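PDB 6Q62: dihydropteroate synthase from Xanthomonas albilineans, which probably catalyses the condensation of para-aminobenzoate with 6-hydroxymethyl-7,8-dihydropterin diphosphate to give 7,8-dihydropteroate, the immediate precursor of folates. Local coordinates for residues 25-30 with 259-264; 99-104 with 118-123; 248-253 with 270-275; 53-58 with 263-268. All blocks are in the same frame, centred on the assembly; numbering follows the deposited sequence.

Contact 1 of 4, residues 25-30 with 259-264; sequences IVNVTP and LLRVHD. With 6GU (6-chloroguanine), chain E; SO4 (sulfate ion), chain H.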
loop_
_atom_site.group_PDB
_atom_site.type_symbol
_atom_site.label_atom_id
_atom_site.label_comp_id
_atom_site.label_asym_id
_atom_site.label_seq_id
_atom_site.Cartn_x
_atom_site.Cartn_y
_atom_site.Cartn_z
ATOM N N ILE A 25 -7.784 7.740 13.761
ATOM C CA ILE A 25 -7.791 7.348 15.166
ATOM C C ILE A 25 -7.258 8.438 16.073
ATOM O O ILE A 25 -6.094 8.834 15.942
ATOM C CB ILE A 25 -7.004 6.025 15.363
ATOM C CG1 ILE A 25 -7.652 4.875 14.570
ATOM C CG2 ILE A 25 -6.880 5.679 16.857
ATOM C CD1 ILE A 25 -6.808 3.568 14.513
ATOM N N VAL A 26 -8.096 8.920 17.006
ATOM C CA VAL A 26 -7.684 9.913 17.993
ATOM C C VAL A 26 -7.839 9.286 19.374
ATOM O O VAL A 26 -8.936 9.273 19.934
ATOM C CB VAL A 26 -8.434 11.271 17.869
ATOM C CG1 VAL A 26 -7.933 12.283 18.915
ATOM C CG2 VAL A 26 -8.317 11.829 16.461
ATOM N N ASN A 27 -6.740 8.732 19.926
ATOM C CA ASN A 27 -6.790 8.136 21.253
ATOM C C ASN A 27 -6.473 9.200 22.294
ATOM O O ASN A 27 -5.478 9.919 22.178
ATOM C CB ASN A 27 -5.833 6.959 21.360
ATOM C CG ASN A 27 -6.296 5.729 20.625
ATOM O OD1 ASN A 27 -7.483 5.391 20.596
ATOM N ND2 ASN A 27 -5.358 5.021 20.037
ATOM N N VAL A 28 -7.351 9.329 23.284
ATOM C CA VAL A 28 -7.153 10.325 24.334
ATOM C C VAL A 28 -6.731 9.554 25.572
ATOM O O VAL A 28 -7.545 9.279 26.447
ATOM C CB VAL A 28 -8.411 11.196 24.619
ATOM C CG1 VAL A 28 -8.041 12.430 25.468
ATOM C CG2 VAL A 28 -9.116 11.603 23.329
ATOM N N THR A 29 -5.473 9.143 25.619
ATOM C CA THR A 29 -4.969 8.405 26.779
ATOM C C THR A 29 -3.586 8.984 27.079
ATOM O O THR A 29 -2.844 9.290 26.136
ATOM C CB THR A 29 -4.874 6.870 26.525
ATOM O OG1 THR A 29 -4.002 6.624 25.429
ATOM C CG2 THR A 29 -6.238 6.198 26.265
ATOM N N PRO A 30 -3.205 9.163 28.353
ATOM C CA PRO A 30 -1.838 9.669 28.634
ATOM C C PRO A 30 -0.719 8.858 27.956
ATOM O O PRO A 30 0.257 9.446 27.494
ATOM C CB PRO A 30 -1.746 9.606 30.158
ATOM C CG PRO A 30 -3.182 9.692 30.626
ATOM C CD PRO A 30 -3.949 8.896 29.600
ATOM N N LEU A 259 -15.391 2.134 4.978
ATOM C CA LEU A 259 -14.738 2.972 6.005
ATOM C C LEU A 259 -13.503 2.245 6.502
ATOM O O LEU A 259 -13.548 1.020 6.713
ATOM C CB LEU A 259 -15.707 3.246 7.198
ATOM C CG LEU A 259 -16.239 4.674 7.382
ATOM C CD1 LEU A 259 -16.815 4.840 8.773
ATOM C CD2 LEU A 259 -15.134 5.715 7.283
ATOM N N LEU A 260 -12.419 2.987 6.703
ATOM C CA LEU A 260 -11.116 2.408 7.114
ATOM C C LEU A 260 -10.624 3.149 8.328
ATOM O O LEU A 260 -10.509 4.383 8.298
ATOM C CB LEU A 260 -10.064 2.493 5.976
ATOM C CG LEU A 260 -10.513 1.794 4.672
ATOM C CD1 LEU A 260 -9.682 2.243 3.517
ATOM C CD2 LEU A 260 -10.527 0.240 4.842
ATOM N N ARG A 261 -10.419 2.414 9.422
ATOM C CA ARG A 261 -10.054 3.032 10.713
ATOM C C ARG A 261 -8.550 2.946 10.864
ATOM O O ARG A 261 -8.009 1.861 11.110
ATOM C CB ARG A 261 -10.803 2.335 11.863
ATOM C CG ARG A 261 -10.522 3.002 13.226
ATOM C CD ARG A 261 -11.365 2.395 14.350
ATOM N NE ARG A 261 -11.052 3.070 15.616
ATOM C CZ ARG A 261 -10.024 2.768 16.407
ATOM N NH1 ARG A 261 -9.198 1.784 16.086
ATOM N NH2 ARG A 261 -9.810 3.457 17.520
ATOM N N VAL A 262 -7.877 4.092 10.707
ATOM C CA VAL A 262 -6.406 4.076 10.619
ATOM C C VAL A 262 -5.686 5.088 11.484
ATOM O O VAL A 262 -6.204 6.163 11.758
ATOM C CB VAL A 262 -5.956 4.252 9.126
ATOM C CG1 VAL A 262 -6.783 3.381 8.173
ATOM C CG2 VAL A 262 -6.036 5.710 8.686
ATOM N N HIS A 263 -4.404 4.786 11.802
ATOM C CA HIS A 263 -3.527 5.753 12.468
ATOM C C HIS A 263 -2.823 6.590 11.372
ATOM O O HIS A 263 -2.634 7.791 11.539
ATOM C CB HIS A 263 -2.410 5.022 13.254
ATOM C CG HIS A 263 -2.899 4.197 14.395
ATOM N ND1 HIS A 263 -3.132 2.854 14.255
ATOM C CD2 HIS A 263 -3.150 4.555 15.679
ATOM C CE1 HIS A 263 -3.563 2.429 15.438
ATOM N NE2 HIS A 263 -3.574 3.415 16.329
ATOM N N ASP A 264 -2.427 5.939 10.263
ATOM C CA ASP A 264 -1.603 6.540 9.211
ATOM C C ASP A 264 -2.453 7.106 8.098
ATOM O O ASP A 264 -2.637 6.503 7.025
ATOM C CB ASP A 264 -0.603 5.505 8.716
ATOM C CG ASP A 264 0.200 4.998 9.909
ATOM O OD1 ASP A 264 1.060 5.749 10.403
ATOM O OD2 ASP A 264 -0.090 3.884 10.392
HETATM CL CL6 6GU E . -11.003 -2.609 14.391
HETATM N N1 6GU E . -13.012 -1.205 14.775
HETATM C C2 6GU E . -13.732 -0.315 15.572
HETATM N N2 6GU E . -14.959 -0.077 15.132
HETATM N N3 6GU E . -13.280 0.276 16.735
HETATM C C4 6GU E . -12.010 -0.114 17.104
HETATM C C5 6GU E . -11.227 -1.034 16.358
HETATM C C6 6GU E . -11.815 -1.509 15.228
HETATM N N7 6GU E . -10.009 -1.228 17.005
HETATM C C8 6GU E . -10.099 -0.417 18.133
HETATM N N9 6GU E . -11.273 0.264 18.219
HETATM S S SO4 H . -6.304 1.619 18.706
HETATM O O1 SO4 H . -5.014 2.334 18.679
HETATM O O2 SO4 H . -6.299 0.586 19.752
HETATM O O3 SO4 H . -7.429 2.575 19.005
HETATM O O4 SO4 H . -6.548 0.956 17.436
HETATM O O HOH W 1 -10.281 6.062 19.077
#

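Contact 2 of 4, residues 99-104 with 118-123; sequences SVDTFK and MINDVQ. With 6GU (6-chloroguanine), chain E.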
loop_
_atom_site.group_PDB
_atom_site.type_symbol
_atom_site.label_atom_id
_atom_site.label_comp_id
_atom_site.label_asym_id
_atom_site.label_seq_id
_atom_site.Cartn_x
_atom_site.Cartn_y
_atom_site.Cartn_z
ATOM N N SER A 99 -16.686 10.781 15.461
ATOM C CA SER A 99 -17.203 9.573 16.075
ATOM C C SER A 99 -16.637 9.466 17.491
ATOM O O SER A 99 -15.516 9.910 17.762
ATOM C CB SER A 99 -16.742 8.367 15.268
ATOM O OG SER A 99 -17.010 7.148 15.942
ATOM N N VAL A 100 -17.443 8.925 18.410
ATOM C CA VAL A 100 -16.983 8.646 19.757
ATOM C C VAL A 100 -16.871 7.127 19.887
ATOM O O VAL A 100 -17.850 6.389 19.623
ATOM C CB VAL A 100 -17.852 9.301 20.871
ATOM C CG1 VAL A 100 -19.329 8.858 20.803
ATOM C CG2 VAL A 100 -17.249 9.052 22.261
ATOM N N ASP A 101 -15.697 6.659 20.251
ATOM C CA ASP A 101 -15.429 5.231 20.404
ATOM C C ASP A 101 -15.652 4.867 21.881
ATOM O O ASP A 101 -14.777 5.088 22.740
ATOM C CB ASP A 101 -13.985 4.974 19.960
ATOM C CG ASP A 101 -13.448 3.579 20.057
ATOM O OD1 ASP A 101 -14.129 2.720 20.624
ATOM O OD2 ASP A 101 -12.329 3.347 19.563
ATOM N N THR A 102 -16.863 4.390 22.183
ATOM C CA THR A 102 -17.238 4.034 23.557
ATOM C C THR A 102 -18.303 2.945 23.521
ATOM O O THR A 102 -19.033 2.851 22.530
ATOM C CB THR A 102 -17.765 5.268 24.295
ATOM O OG1 THR A 102 -17.995 4.931 25.681
ATOM C CG2 THR A 102 -19.065 5.848 23.677
ATOM N N PHE A 103 -18.410 2.156 24.599
ATOM C CA PHE A 103 -19.492 1.184 24.722
ATOM C C PHE A 103 -20.460 1.626 25.829
ATOM O O PHE A 103 -21.434 0.918 26.095
ATOM C CB PHE A 103 -18.977 -0.245 25.011
ATOM C CG PHE A 103 -18.064 -0.403 26.192
ATOM C CD1 PHE A 103 -18.578 -0.557 27.479
ATOM C CD2 PHE A 103 -16.690 -0.457 26.017
ATOM C CE1 PHE A 103 -17.720 -0.693 28.583
ATOM C CE2 PHE A 103 -15.835 -0.621 27.120
ATOM C CZ PHE A 103 -16.359 -0.737 28.389
ATOM N N LYS A 104 -20.193 2.781 26.477
ATOM C CA LYS A 104 -21.007 3.230 27.616
ATOM C C LYS A 104 -22.077 4.209 27.218
ATOM O O LYS A 104 -21.744 5.273 26.685
ATOM C CB LYS A 104 -20.098 3.819 28.706
ATOM C CG LYS A 104 -19.072 2.823 29.235
ATOM C CD LYS A 104 -18.272 3.455 30.385
ATOM C CE LYS A 104 -17.182 2.562 30.931
ATOM N NZ LYS A 104 -15.947 2.714 30.131
ATOM N N MET A 118 -21.469 10.407 15.593
ATOM C CA MET A 118 -21.484 8.971 15.304
ATOM C C MET A 118 -20.966 8.289 16.546
ATOM O O MET A 118 -20.160 8.875 17.283
ATOM C CB MET A 118 -20.574 8.645 14.072
ATOM C CG MET A 118 -20.329 7.149 13.849
ATOM S SD MET A 118 -19.154 6.812 12.487
ATOM C CE MET A 118 -20.081 7.443 11.123
ATOM N N ILE A 119 -21.394 7.058 16.757
ATOM C CA ILE A 119 -20.960 6.230 17.886
ATOM C C ILE A 119 -20.302 5.010 17.305
ATOM O O ILE A 119 -20.861 4.363 16.420
ATOM C CB ILE A 119 -22.154 5.868 18.824
ATOM C CG1 ILE A 119 -22.669 7.156 19.514
ATOM C CG2 ILE A 119 -21.750 4.813 19.890
ATOM C CD1 ILE A 119 -24.106 7.101 20.000
ATOM N N ASN A 120 -19.096 4.696 17.795
ATOM C CA ASN A 120 -18.367 3.511 17.345
ATOM C C ASN A 120 -18.322 2.607 18.562
ATOM O O ASN A 120 -17.593 2.886 19.508
ATOM C CB ASN A 120 -16.973 3.891 16.822
ATOM C CG ASN A 120 -16.113 2.674 16.641
ATOM O OD1 ASN A 120 -16.628 1.583 16.432
ATOM N ND2 ASN A 120 -14.797 2.834 16.733
ATOM N N ASP A 121 -19.126 1.554 18.548
ATOM C CA ASP A 121 -19.247 0.689 19.718
ATOM C C ASP A 121 -18.664 -0.709 19.554
ATOM O O ASP A 121 -19.277 -1.561 18.918
ATOM C CB ASP A 121 -20.717 0.614 20.148
ATOM C CG ASP A 121 -20.954 -0.123 21.459
ATOM O OD1 ASP A 121 -19.968 -0.577 22.079
ATOM O OD2 ASP A 121 -22.110 -0.248 21.855
ATOM N N VAL A 122 -17.543 -0.964 20.227
ATOM C CA VAL A 122 -16.868 -2.258 20.219
ATOM C C VAL A 122 -17.755 -3.376 20.783
ATOM O O VAL A 122 -17.508 -4.549 20.475
ATOM C CB VAL A 122 -15.462 -2.237 20.899
ATOM C CG1 VAL A 122 -14.486 -1.339 20.148
ATOM C CG2 VAL A 122 -15.545 -1.854 22.383
ATOM N N GLN A 123 -18.773 -3.022 21.594
ATOM C CA GLN A 123 -19.705 -3.990 22.181
ATOM C C GLN A 123 -21.005 -4.160 21.384
ATOM O O GLN A 123 -21.881 -4.923 21.806
ATOM C CB GLN A 123 -19.996 -3.615 23.639
ATOM C CG GLN A 123 -18.865 -4.040 24.563
ATOM C CD GLN A 123 -18.929 -5.530 24.847
ATOM O OE1 GLN A 123 -18.055 -6.303 24.444
ATOM N NE2 GLN A 123 -19.986 -5.972 25.523
HETATM CL CL6 6GU E . -11.003 -2.609 14.391
HETATM N N1 6GU E . -13.012 -1.205 14.775
HETATM C C2 6GU E . -13.732 -0.315 15.572
HETATM N N2 6GU E . -14.959 -0.077 15.132
HETATM N N3 6GU E . -13.280 0.276 16.735
HETATM C C4 6GU E . -12.010 -0.114 17.104
HETATM C C5 6GU E . -11.227 -1.034 16.358
HETATM C C6 6GU E . -11.815 -1.509 15.228
HETATM N N7 6GU E . -10.009 -1.228 17.005
HETATM C C8 6GU E . -10.099 -0.417 18.133
HETATM N N9 6GU E . -11.273 0.264 18.219
HETATM O O HOH W 2 -16.287 1.395 21.674
HETATM O O HOH W 3 -22.541 -1.088 24.355
#

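Contact 3 of 4, residues 248-253 with 270-275; sequences AHLLAA and DALTVW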
loop_
_atom_site.group_PDB
_atom_site.type_symbol
_atom_site.label_atom_id
_atom_site.label_comp_id
_atom_site.label_asym_id
_atom_site.label_seq_id
_atom_site.Cartn_x
_atom_site.Cartn_y
_atom_site.Cartn_z
ATOM N N ALA A 248 -3.100 -3.638 3.931
ATOM C CA ALA A 248 -4.313 -4.290 4.479
ATOM C C ALA A 248 -5.576 -3.437 4.254
ATOM O O ALA A 248 -6.607 -3.958 3.810
ATOM C CB ALA A 248 -4.120 -4.587 5.964
ATOM N N HIS A 249 -5.468 -2.128 4.473
ATOM C CA HIS A 249 -6.605 -1.233 4.263
ATOM C C HIS A 249 -6.983 -1.096 2.805
ATOM O O HIS A 249 -8.178 -1.082 2.484
ATOM C CB HIS A 249 -6.379 0.104 4.954
ATOM C CG HIS A 249 -6.462 -0.066 6.448
ATOM N ND1 HIS A 249 -5.406 0.243 7.270
ATOM C CD2 HIS A 249 -7.465 -0.591 7.200
ATOM C CE1 HIS A 249 -5.798 -0.065 8.501
ATOM N NE2 HIS A 249 -7.027 -0.595 8.500
ATOM N N LEU A 250 -5.983 -1.054 1.902
ATOM C CA LEU A 250 -6.301 -1.060 0.464
ATOM C C LEU A 250 -6.993 -2.346 0.072
ATOM O O LEU A 250 -7.992 -2.302 -0.643
ATOM C CB LEU A 250 -4.996 -0.864 -0.340
ATOM C CG LEU A 250 -5.146 -0.881 -1.863
ATOM C CD1 LEU A 250 -6.192 0.155 -2.327
ATOM C CD2 LEU A 250 -3.814 -0.606 -2.517
ATOM N N LEU A 251 -6.514 -3.509 0.575
ATOM C CA LEU A 251 -7.159 -4.788 0.285
ATOM C C LEU A 251 -8.593 -4.811 0.812
ATOM O O LEU A 251 -9.488 -5.292 0.116
ATOM C CB LEU A 251 -6.350 -5.976 0.889
ATOM C CG LEU A 251 -4.964 -6.194 0.291
ATOM C CD1 LEU A 251 -4.220 -7.264 1.086
ATOM C CD2 LEU A 251 -5.055 -6.571 -1.212
ATOM N N ALA A 252 -8.831 -4.225 2.005
ATOM C CA ALA A 252 -10.182 -4.179 2.573
ATOM C C ALA A 252 -11.106 -3.340 1.692
ATOM O O ALA A 252 -12.248 -3.749 1.401
ATOM C CB ALA A 252 -10.130 -3.592 3.991
ATOM N N ALA A 253 -10.614 -2.181 1.249
ATOM C CA ALA A 253 -11.367 -1.288 0.364
ATOM C C ALA A 253 -11.693 -2.001 -0.968
ATOM O O ALA A 253 -12.838 -1.943 -1.442
ATOM C CB ALA A 253 -10.558 -0.033 0.109
ATOM N N ASP A 270 -3.233 8.464 0.349
ATOM C CA ASP A 270 -2.420 8.334 -0.890
ATOM C C ASP A 270 -2.650 7.008 -1.590
ATOM O O ASP A 270 -2.870 6.971 -2.815
ATOM C CB ASP A 270 -0.938 8.521 -0.540
ATOM C CG ASP A 270 -0.556 9.964 -0.290
ATOM O OD1 ASP A 270 -1.471 10.814 -0.158
ATOM O OD2 ASP A 270 0.640 10.248 -0.194
ATOM N N ALA A 271 -2.661 5.903 -0.821
ATOM C CA ALA A 271 -2.888 4.585 -1.413
ATOM C C ALA A 271 -4.253 4.487 -2.052
ATOM O O ALA A 271 -4.369 3.950 -3.145
ATOM C CB ALA A 271 -2.749 3.488 -0.360
ATOM N N LEU A 272 -5.299 4.975 -1.347
ATOM C CA LEU A 272 -6.655 4.911 -1.883
ATOM C C LEU A 272 -6.795 5.813 -3.097
ATOM O O LEU A 272 -7.588 5.498 -3.983
ATOM C CB LEU A 272 -7.673 5.320 -0.818
ATOM C CG LEU A 272 -7.777 4.382 0.368
ATOM C CD1 LEU A 272 -8.635 5.054 1.454
ATOM C CD2 LEU A 272 -8.406 3.053 -0.042
ATOM N N THR A 273 -6.070 6.935 -3.116
ATOM C CA THR A 273 -6.138 7.881 -4.243
ATOM C C THR A 273 -5.589 7.224 -5.521
ATOM O O THR A 273 -6.231 7.318 -6.579
ATOM C CB THR A 273 -5.417 9.194 -3.889
ATOM O OG1 THR A 273 -6.089 9.771 -2.763
ATOM C CG2 THR A 273 -5.412 10.199 -5.042
ATOM N N VAL A 274 -4.438 6.501 -5.413
ATOM C CA VAL A 274 -3.848 5.814 -6.564
ATOM C C VAL A 274 -4.831 4.764 -7.056
ATOM O O VAL A 274 -5.110 4.679 -8.253
ATOM C CB VAL A 274 -2.455 5.203 -6.228
ATOM C CG1 VAL A 274 -1.931 4.383 -7.419
ATOM C CG2 VAL A 274 -1.462 6.306 -5.855
ATOM N N TRP A 275 -5.383 3.963 -6.115
ATOM C CA TRP A 275 -6.339 2.931 -6.461
ATOM C C TRP A 275 -7.588 3.513 -7.133
ATOM O O TRP A 275 -8.009 2.971 -8.148
ATOM C CB TRP A 275 -6.695 2.082 -5.240
ATOM C CG TRP A 275 -7.837 1.132 -5.486
ATOM C CD1 TRP A 275 -7.881 0.095 -6.373
ATOM C CD2 TRP A 275 -9.093 1.133 -4.805
ATOM N NE1 TRP A 275 -9.108 -0.537 -6.302
ATOM C CE2 TRP A 275 -9.862 0.069 -5.329
ATOM C CE3 TRP A 275 -9.638 1.928 -3.802
ATOM C CZ2 TRP A 275 -11.160 -0.208 -4.884
ATOM C CZ3 TRP A 275 -10.922 1.649 -3.357
ATOM C CH2 TRP A 275 -11.668 0.591 -3.897
#

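Contact 4 of 4, residues 53-58 with 263-268; sequences AEEGAD and HDVAAT. With SO4 (sulfate ion), chain H.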
loop_
_atom_site.group_PDB
_atom_site.type_symbol
_atom_site.label_atom_id
_atom_site.label_comp_id
_atom_site.label_asym_id
_atom_site.label_seq_id
_atom_site.Cartn_x
_atom_site.Cartn_y
_atom_site.Cartn_z
ATOM N N ALA A 53 -6.965 15.610 10.316
ATOM C CA ALA A 53 -7.849 16.350 9.418
ATOM C C ALA A 53 -6.993 16.950 8.283
ATOM O O ALA A 53 -7.353 16.786 7.126
ATOM C CB ALA A 53 -8.570 17.466 10.152
ATOM N N GLU A 54 -5.852 17.581 8.605
ATOM C CA GLU A 54 -4.956 18.147 7.573
ATOM C C GLU A 54 -4.467 17.076 6.594
ATOM O O GLU A 54 -4.280 17.375 5.413
ATOM C CB GLU A 54 -3.725 18.805 8.218
ATOM C CG GLU A 54 -3.977 20.086 8.978
ATOM C CD GLU A 54 -2.796 20.503 9.844
ATOM O OE1 GLU A 54 -1.693 19.925 9.683
ATOM O OE2 GLU A 54 -2.975 21.403 10.695
ATOM N N GLU A 55 -4.253 15.821 7.085
ATOM C CA GLU A 55 -3.803 14.689 6.289
ATOM C C GLU A 55 -4.904 14.103 5.409
ATOM O O GLU A 55 -4.637 13.198 4.637
ATOM C CB GLU A 55 -3.203 13.595 7.184
ATOM C CG GLU A 55 -1.898 14.009 7.821
ATOM C CD GLU A 55 -1.180 12.912 8.566
ATOM O OE1 GLU A 55 -1.631 11.747 8.512
ATOM O OE2 GLU A 55 -0.149 13.224 9.204
ATOM N N GLY A 56 -6.136 14.597 5.546
ATOM C CA GLY A 56 -7.214 14.166 4.674
ATOM C C GLY A 56 -8.193 13.162 5.242
ATOM O O GLY A 56 -8.942 12.552 4.478
ATOM N N ALA A 57 -8.232 12.986 6.580
ATOM C CA ALA A 57 -9.226 12.098 7.205
ATOM C C ALA A 57 -10.625 12.590 6.811
ATOM O O ALA A 57 -10.803 13.793 6.642
ATOM C CB ALA A 57 -9.096 12.176 8.720
ATOM N N ASP A 58 -11.561 11.669 6.618
ATOM C CA ASP A 58 -12.956 11.973 6.303
ATOM C C ASP A 58 -13.759 12.085 7.574
ATOM O O ASP A 58 -14.841 12.659 7.572
ATOM C CB ASP A 58 -13.561 10.908 5.395
ATOM C CG ASP A 58 -12.844 10.886 4.051
ATOM O OD1 ASP A 58 -12.983 11.862 3.297
ATOM O OD2 ASP A 58 -12.110 9.909 3.783
ATOM N N HIS A 263 -4.404 4.786 11.802
ATOM C CA HIS A 263 -3.527 5.753 12.468
ATOM C C HIS A 263 -2.823 6.590 11.372
ATOM O O HIS A 263 -2.634 7.791 11.539
ATOM C CB HIS A 263 -2.410 5.022 13.254
ATOM C CG HIS A 263 -2.899 4.197 14.395
ATOM N ND1 HIS A 263 -3.132 2.854 14.255
ATOM C CD2 HIS A 263 -3.150 4.555 15.679
ATOM C CE1 HIS A 263 -3.563 2.429 15.438
ATOM N NE2 HIS A 263 -3.574 3.415 16.329
ATOM N N ASP A 264 -2.427 5.939 10.263
ATOM C CA ASP A 264 -1.603 6.540 9.211
ATOM C C ASP A 264 -2.453 7.106 8.098
ATOM O O ASP A 264 -2.637 6.503 7.025
ATOM C CB ASP A 264 -0.603 5.505 8.716
ATOM C CG ASP A 264 0.200 4.998 9.909
ATOM O OD1 ASP A 264 1.060 5.749 10.403
ATOM O OD2 ASP A 264 -0.090 3.884 10.392
ATOM N N VAL A 265 -3.065 8.244 8.428
ATOM C CA VAL A 265 -4.052 8.860 7.538
ATOM C C VAL A 265 -3.459 9.257 6.190
ATOM O O VAL A 265 -3.995 8.810 5.169
ATOM C CB VAL A 265 -4.793 10.012 8.221
ATOM C CG1 VAL A 265 -5.696 10.754 7.225
ATOM C CG2 VAL A 265 -5.623 9.484 9.401
ATOM N N ALA A 266 -2.426 10.100 6.154
ATOM C CA ALA A 266 -1.870 10.566 4.865
ATOM C C ALA A 266 -1.467 9.412 3.960
ATOM O O ALA A 266 -1.794 9.425 2.771
ATOM C CB ALA A 266 -0.662 11.481 5.112
ATOM N N ALA A 267 -0.806 8.379 4.527
ATOM C CA ALA A 267 -0.388 7.233 3.720
ATOM C C ALA A 267 -1.558 6.455 3.163
ATOM O O ALA A 267 -1.532 6.065 1.984
ATOM C CB ALA A 267 0.521 6.318 4.536
ATOM N N THR A 268 -2.618 6.246 3.987
ATOM C CA THR A 268 -3.794 5.526 3.536
ATOM C C THR A 268 -4.533 6.329 2.452
ATOM O O THR A 268 -4.947 5.762 1.442
ATOM C CB THR A 268 -4.710 5.178 4.749
ATOM O OG1 THR A 268 -3.954 4.439 5.740
ATOM C CG2 THR A 268 -5.933 4.356 4.328
HETATM S S SO4 H . -6.304 1.619 18.706
HETATM O O1 SO4 H . -5.014 2.334 18.679
HETATM O O2 SO4 H . -6.299 0.586 19.752
HETATM O O3 SO4 H . -7.429 2.575 19.005
HETATM O O4 SO4 H . -6.548 0.956 17.436
HETATM O O HOH W 4 -0.460 9.863 9.668
#

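Contact 1 of 4, residues 25-30 with 259-264
Strand 25-27 and strand 259-262 run side by side in the same direction, their short axes 39° apart, and Ile25 N donates to Val262 O at 3.0 Å. Beyond this bond the backbones separate, and side chains fill the gap. Ile25 lies against two flat groups. Its CD1 sits over the face of the His263 ring, 3.6 Å from the centroid, a CH-pi contact, while CG1 lies over the centre of the Arg261 guanidinium. The opposite face of that guanidinium carries 6-chloroguanine, whose N9 is 3.2 Å above the plane, sandwiching the arginine between aliphatic branch and ligand. An extended chain, with CG anti to the backbone N (chi1 -176°), carries the group that far. The N-H groups serve a sulfate: Arg261 NH2 reaches O3 at 2.9 Å in a nearly straight bond, Arg261 NH1 reaches O4, and His263 NE2 and Asn27 ND2 both donate to O1. Asp61 forms a salt bridge with Arg261 NE, and Ser224 bonds to His263 ND1. Isoleucine suits the place because its CG1-CD1 branch is long enough to reach both planes. Such a cluster of donors is consistent with a site for the diphosphate of the pterin substrate.

Contact 2 of 4, residues 99-104 with 118-123
Val100 and Ile119 face each other across the parallel strands 99-101 and 118-121, which backbone hydrogen bonds stitch together. Val100 N donates to Met118 O at 2.9 Å, and Asn120 N returns a nearly straight bond to Val100 O at 2.8 Å; a weak one from Thr102 N to Asn120 O follows.

Apolar packing lies on the face of Val100 and Ile119, whose CG1 atoms meet at 4.0 Å beneath helices 105-114 and 130-137. Beyond the strands, Phe103 CB rests on Gln123 CB, and its ring meets Val122 CG2 obliquely.

The other face, with Ser99, Met118, Asp101 and Asn120, is largely polar; Ser99 OG is bonded to Asp61, which also accepts from Asn120 ND2. Asp101 and Asn120 point the same way, their carboxylate and amide planes 37° apart. In Asn120, chi1 of 168° turns the amide away from its own N and presents it to 6-chloroguanine: OD1 accepts from N2 at 2.7 Å and ND2 donates to N3 at 3.0 Å. An amide suits this place, offering one acceptor and one donor side by side. Water 2 joins Asp101 OD1, Asn120 O and Val122 N. Asp121 OD1 takes Gln123 N from above its carboxylate plane, an Asx turn.

These features belong to a beta-alpha-beta unit of a TIM barrel, with the 6-chloroguanine site, probably that of the pterin ring, at the carboxyl ends of its strands.

Contact 3 of 4, residues 248-253 with 270-275
Leu250 and Trp275 make the closest touch between two outer helices of the TIM barrel, 242-254 and 265-279, which flank strand 259-262 in sequence. The methyl CD1 of Leu250 lies 3.5 Å from Trp275 CB and 3.7 Å from Trp275 CG, meeting the indole obliquely near its root. With chi1 at 179°, Leu250 swings its branch away from its own amide nitrogen and across to the other helix. One turn on, Ala253 CB fits between Leu272 CD2, at 3.8 Å, and the far end of the indole. A small residue is apt here, since a broad ring has to lie against the helix backbone. The side chains that meet are all apolar, and no hydrogen bond crosses between the segments.

The helix axes pass 9.9 Å apart at a crossing angle of -41°, with Leu250 and Leu272 the nearest pair of CA atoms. Further out, Leu260 of the strand packs on Leu272 and Ala252, while Pro20 touches both Ala253 and Trp275. The second subunit covers another side: its Arg235 forms a salt bridge with Asp270, and its Ala247 packs on Ala271. At the end of the indole, Trp275 CH2 comes 3.7 Å from the carbonyl oxygen Ala253 O.

Contact 4 of 4, residues 53-58 with 263-268
A Schellman motif closes helix 41-54 at Gly56, and the turn meets the first residues of helix 265-279. Gly56 N bonds back to Ala53 O, and positive phi (102°) places Gly56 where a side chain would jam against the preceding carbonyl; glycine is therefore the natural occupant.

Just before it, Glu55 reaches over the start of the other helix. Its CG is anti to the carbonyl carbon (chi1 -69°) and the chain is extended beyond, which brings OE1 within 3.0 Å of Ala266 N. That N-H approaches from above the carboxylate plane. A first-turn amide has no helical carbonyl before it, so an acidic side chain is a fitting acceptor, and the helix dipole would probably favour its negative charge. The other oxygen, OE2, is paired with Arg51 in a salt bridge. Ala266 CB lies 3.5 Å from Glu55 OE1, and its small size lets the carboxylate come close.

Val265 CG1 packs on the turn, 3.4 Å from the backbone at Ala57 N and 4.0 Å from the methyl Ala57 CB. Asp264 O takes both Thr268 N and Thr268 OG1, from opposite faces of its plane. Ala267 belongs to the pocket that binds indole-2-carboxylic acid.

Val265 and Thr268 pack on Val22 of strand 21-27, Asp264 meets Val242 of helix 242-254, and Ala266 and Ala267 touch the second subunit.

Contacts 1 and 2 lie at the ligand end of the barrel and supply part of the 6-chloroguanine pocket. Their centres are about 13 Å apart in one parallel sheet, and Arg261 NH2 of contact 1 lies 3.2 Å from Asp101 OD2 of contact 2. Contact 4 continues from contact 1 through the shared residues His263 and Asp264, its centre about 10 Å away; the Val265 side chain is already about 14 Å from 6-chloroguanine. Contact 3 lies further along helix 265-279, its centre about 12 Å from that of contact 4, and both meet the second subunit. Strand 259-262 joins the pocket to this outer layer, with Leu260 CD1 3.6 Å from Leu272 CD1. Contacts 2 and 3 do not touch; their centres are about 25 Å apart.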